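Local coordinates for protein ApaG (Shewanella oneidensis, PDB 1TZA) that is of unknown function but forms a two-chain assembly with an immunoglobulin-like, all-beta domain of the E-set clan, at residues F30-T35 with Y81-G86. Sequence-based numbering, arbitrary orientation.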
ATOM      1  N   PHE A  30      -3.385   4.886   1.314  1.00  3.26           N
ATOM      2  CA  PHE A  30      -4.078   4.168   2.376  1.00  4.16           C
ATOM      3  C   PHE A  30      -4.013   2.670   2.130  1.00  2.99           C
ATOM      4  O   PHE A  30      -3.908   2.220   0.996  1.00  4.59           O
ATOM      5  CB  PHE A  30      -5.561   4.557   2.410  1.00  3.05           C
ATOM      6  CG  PHE A  30      -5.830   5.915   2.991  1.00  8.37           C
ATOM      7  CD1 PHE A  30      -5.914   6.090   4.378  1.00  7.98           C
ATOM      8  CD2 PHE A  30      -6.040   7.018   2.158  1.00  4.72           C
ATOM      9  CE1 PHE A  30      -6.208   7.346   4.926  1.00  8.27           C
ATOM     10  CE2 PHE A  30      -6.333   8.276   2.693  1.00  5.52           C
ATOM     11  CZ  PHE A  30      -6.420   8.438   4.081  1.00  4.59           C
ATOM     12  N   SER A  31      -4.076   1.900   3.201  1.00  2.82           N
ATOM     13  CA  SER A  31      -4.114   0.460   3.075  1.00  3.56           C
ATOM     14  C   SER A  31      -5.428   0.067   3.728  1.00  6.38           C
ATOM     15  O   SER A  31      -5.919   0.770   4.623  1.00  4.38           O
ATOM     16  CB  SER A  31      -2.966  -0.213   3.834  1.00  4.16           C
ATOM     17  OG  SER A  31      -3.134  -0.112   5.242  1.00  4.07           O
ATOM     18  N   TYR A  32      -6.015  -1.027   3.252  1.00  7.21           N
ATOM     19  CA  TYR A  32      -7.233  -1.550   3.847  1.00  9.46           C
ATOM     20  C   TYR A  32      -7.098  -3.069   3.938  1.00 10.31           C
ATOM     21  O   TYR A  32      -6.588  -3.721   3.019  1.00 11.15           O
ATOM     22  CB  TYR A  32      -8.490  -1.134   3.055  1.00  8.61           C
ATOM     23  CG  TYR A  32      -8.515  -1.510   1.590  1.00  6.12           C
ATOM     24  CD1 TYR A  32      -8.756  -2.818   1.186  1.00  4.77           C
ATOM     25  CD2 TYR A  32      -8.322  -0.542   0.610  1.00  5.30           C
ATOM     26  CE1 TYR A  32      -8.810  -3.155  -0.163  1.00  5.16           C
ATOM     27  CE2 TYR A  32      -8.373  -0.857  -0.729  1.00  3.32           C
ATOM     28  CZ  TYR A  32      -8.619  -2.167  -1.115  1.00  6.40           C
ATOM     29  OH  TYR A  32      -8.675  -2.480  -2.451  1.00  6.68           O
ATOM     30  N   THR A  33      -7.514  -3.612   5.077  1.00 10.86           N
ATOM     31  CA  THR A  33      -7.455  -5.046   5.326  1.00  9.00           C
ATOM     32  C   THR A  33      -8.883  -5.553   5.459  1.00  9.44           C
ATOM     33  O   THR A  33      -9.587  -5.228   6.416  1.00  9.62           O
ATOM     34  CB  THR A  33      -6.666  -5.348   6.616  1.00  9.09           C
ATOM     35  OG1 THR A  33      -5.330  -4.841   6.486  1.00  6.74           O
ATOM     36  CG2 THR A  33      -6.609  -6.859   6.868  1.00  8.82           C
ATOM     37  N   ILE A  34      -9.306  -6.336   4.474  1.00  9.42           N
ATOM     38  CA  ILE A  34     -10.653  -6.875   4.429  1.00  9.30           C
ATOM     39  C   ILE A  34     -10.685  -8.298   4.972  1.00  9.42           C
ATOM     40  O   ILE A  34      -9.788  -9.097   4.712  1.00  9.57           O
ATOM     41  CB  ILE A  34     -11.193  -6.910   2.968  1.00 10.33           C
ATOM     42  CG1 ILE A  34     -10.881  -5.594   2.246  1.00 11.17           C
ATOM     43  CG2 ILE A  34     -12.701  -7.153   2.964  1.00  9.35           C
ATOM     44  CD1 ILE A  34     -11.629  -4.387   2.758  1.00 10.01           C
ATOM     45  N   THR A  35     -11.722  -8.598   5.743  1.00  9.55           N
ATOM     46  CA  THR A  35     -11.913  -9.934   6.290  1.00  9.08           C
ATOM     47  C   THR A  35     -13.267 -10.361   5.757  1.00  8.87           C
ATOM     48  O   THR A  35     -14.273  -9.681   5.973  1.00  7.98           O
ATOM     49  CB  THR A  35     -11.944  -9.945   7.827  1.00 11.07           C
ATOM     50  OG1 THR A  35     -10.667  -9.530   8.334  1.00 10.56           O
ATOM     51  CG2 THR A  35     -12.254 -11.357   8.344  1.00 12.55           C
ATOM     52  N   TYR A  81     -11.374 -15.289   5.550  1.00 12.51           N
ATOM     53  CA  TYR A  81     -10.261 -15.018   4.648  1.00 11.74           C
ATOM     54  C   TYR A  81      -9.907 -13.541   4.715  1.00 11.69           C
ATOM     55  O   TYR A  81     -10.757 -12.678   4.495  1.00 10.83           O
ATOM     56  CB  TYR A  81     -10.620 -15.407   3.206  1.00 14.79           C
ATOM     57  CG  TYR A  81      -9.636 -14.914   2.161  1.00 16.90           C
ATOM     58  CD1 TYR A  81      -9.707 -13.610   1.673  1.00 17.15           C
ATOM     59  CD2 TYR A  81      -8.621 -15.743   1.676  1.00 17.99           C
ATOM     60  CE1 TYR A  81      -8.799 -13.138   0.732  1.00 17.61           C
ATOM     61  CE2 TYR A  81      -7.701 -15.281   0.731  1.00 17.18           C
ATOM     62  CZ  TYR A  81      -7.799 -13.972   0.265  1.00 18.43           C
ATOM     63  OH  TYR A  81      -6.901 -13.477  -0.650  1.00 15.97           O
ATOM     64  N   GLN A  82      -8.644 -13.261   5.008  1.00 10.81           N
ATOM     65  CA  GLN A  82      -8.164 -11.898   5.118  1.00 11.64           C
ATOM     66  C   GLN A  82      -7.149 -11.552   4.040  1.00 12.42           C
ATOM     67  O   GLN A  82      -6.353 -12.395   3.617  1.00 13.62           O
ATOM     68  CB  GLN A  82      -7.524 -11.680   6.487  1.00 12.46           C
ATOM     69  CG  GLN A  82      -6.808 -10.351   6.628  1.00 13.76           C
ATOM     70  CD  GLN A  82      -6.117 -10.193   7.969  1.00 15.04           C
ATOM     71  OE1 GLN A  82      -6.767 -10.073   9.008  1.00 14.24           O
ATOM     72  NE2 GLN A  82      -4.783 -10.198   7.951  1.00 16.08           N
ATOM     73  N   TYR A  83      -7.183 -10.298   3.602  1.00 11.67           N
ATOM     74  CA  TYR A  83      -6.255  -9.809   2.595  1.00  9.93           C
ATOM     75  C   TYR A  83      -6.091  -8.304   2.754  1.00 11.08           C
ATOM     76  O   TYR A  83      -6.945  -7.619   3.329  1.00  7.82           O
ATOM     77  CB  TYR A  83      -6.753 -10.151   1.192  1.00  7.83           C
ATOM     78  CG  TYR A  83      -7.713  -9.160   0.590  1.00  8.45           C
ATOM     79  CD1 TYR A  83      -7.243  -8.043  -0.108  1.00  7.70           C
ATOM     80  CD2 TYR A  83      -9.090  -9.361   0.667  1.00  6.35           C
ATOM     81  CE1 TYR A  83      -8.121  -7.158  -0.725  1.00  6.57           C
ATOM     82  CE2 TYR A  83      -9.978  -8.479   0.060  1.00  7.31           C
ATOM     83  CZ  TYR A  83      -9.487  -7.384  -0.638  1.00  6.90           C
ATOM     84  OH  TYR A  83     -10.356  -6.527  -1.261  1.00  5.28           O
ATOM     85  N   THR A  84      -4.985  -7.793   2.241  1.00 10.97           N
ATOM     86  CA  THR A  84      -4.720  -6.380   2.341  1.00  9.91           C
ATOM     87  C   THR A  84      -4.370  -5.797   0.984  1.00 10.42           C
ATOM     88  O   THR A  84      -3.665  -6.418   0.191  1.00  9.45           O
ATOM     89  CB  THR A  84      -3.562  -6.128   3.324  1.00 11.46           C
ATOM     90  OG1 THR A  84      -4.009  -6.413   4.659  1.00 10.82           O
ATOM     91  CG2 THR A  84      -3.061  -4.678   3.226  1.00  8.68           C
ATOM     92  N   SER A  85      -4.894  -4.607   0.718  1.00  8.86           N
ATOM     93  CA  SER A  85      -4.613  -3.897  -0.518  1.00  6.84           C
ATOM     94  C   SER A  85      -4.558  -2.424  -0.139  1.00  4.47           C
ATOM     95  O   SER A  85      -4.371  -2.106   1.022  1.00  4.99           O
ATOM     96  CB  SER A  85      -5.702  -4.140  -1.558  1.00  6.82           C
ATOM     97  OG  SER A  85      -5.330  -3.552  -2.797  1.00  7.70           O
ATOM     98  N   GLY A  86      -4.717  -1.527  -1.099  1.00  3.46           N
ATOM     99  CA  GLY A  86      -4.661  -0.117  -0.770  1.00  3.58           C
ATOM    100  C   GLY A  86      -5.169   0.778  -1.880  1.00  5.13           C
ATOM    101  O   GLY A  86      -5.563   0.308  -2.947  1.00  3.70           O
TER
HETATM  102  O   HOH W   1      -9.598  -4.948  -3.276  1.00  1.00           O
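Tyr32 reaches across to Ser85 and Gly86 with one face of its ring. Its CG stands between the backbone N and the carbonyl carbon (chi1 56°), which swings the ring over the neighbouring strand. Beyond CB and CG, CD2 lies 3.9 Å from Gly86 CA, and CE2 approaches Gly86 N. On the other branch CE1 comes within 3.5 Å of Ser85 CB, and the carbonyl carbon of Ser85 sits over the ring centre. CZ and OH continue along Ser85 CB, and at the tip OH binds a water in the ring plane; the same water reaches Tyr83 OH at 2.7 Å, so it bridges the two phenols, and Tyr83 OH is also hydrogen-bonded to Tyr100 OH. A phenylalanine here would probably keep the ring over Ser85 but leave this water without one of its phenol partners.

The strands are antiparallel neighbours in a three-stranded sheet of the E-set, immunoglobulin-like sandwich, 28-38 running between 8-19 and 79-89. Ser85 and Tyr32 form a hydrogen-bonded pair, as do Tyr83 and Ile34, where Ile34 N donates to Tyr83 O at 2.9 Å. Ile34 and Tyr83 lie side by side on the Tyr32 face, with Ile34 CB 3.5 Å from Tyr83 CE2; Trp51 of strand 44-55, in the second sheet, packs against all three residues. Ser85 OG is hydrogen-bonded to OE1 of Glu18 of the second subunit.

On the opposite face, Thr33 OG1 and Thr84 OG1 are hydrogen-bonded at 2.7 Å. Thr33 CG2, anti to its own N, touches both Thr84 OG1 and Gln82, meeting Gln82 CG at 3.5 Å and lying against the amide carbon.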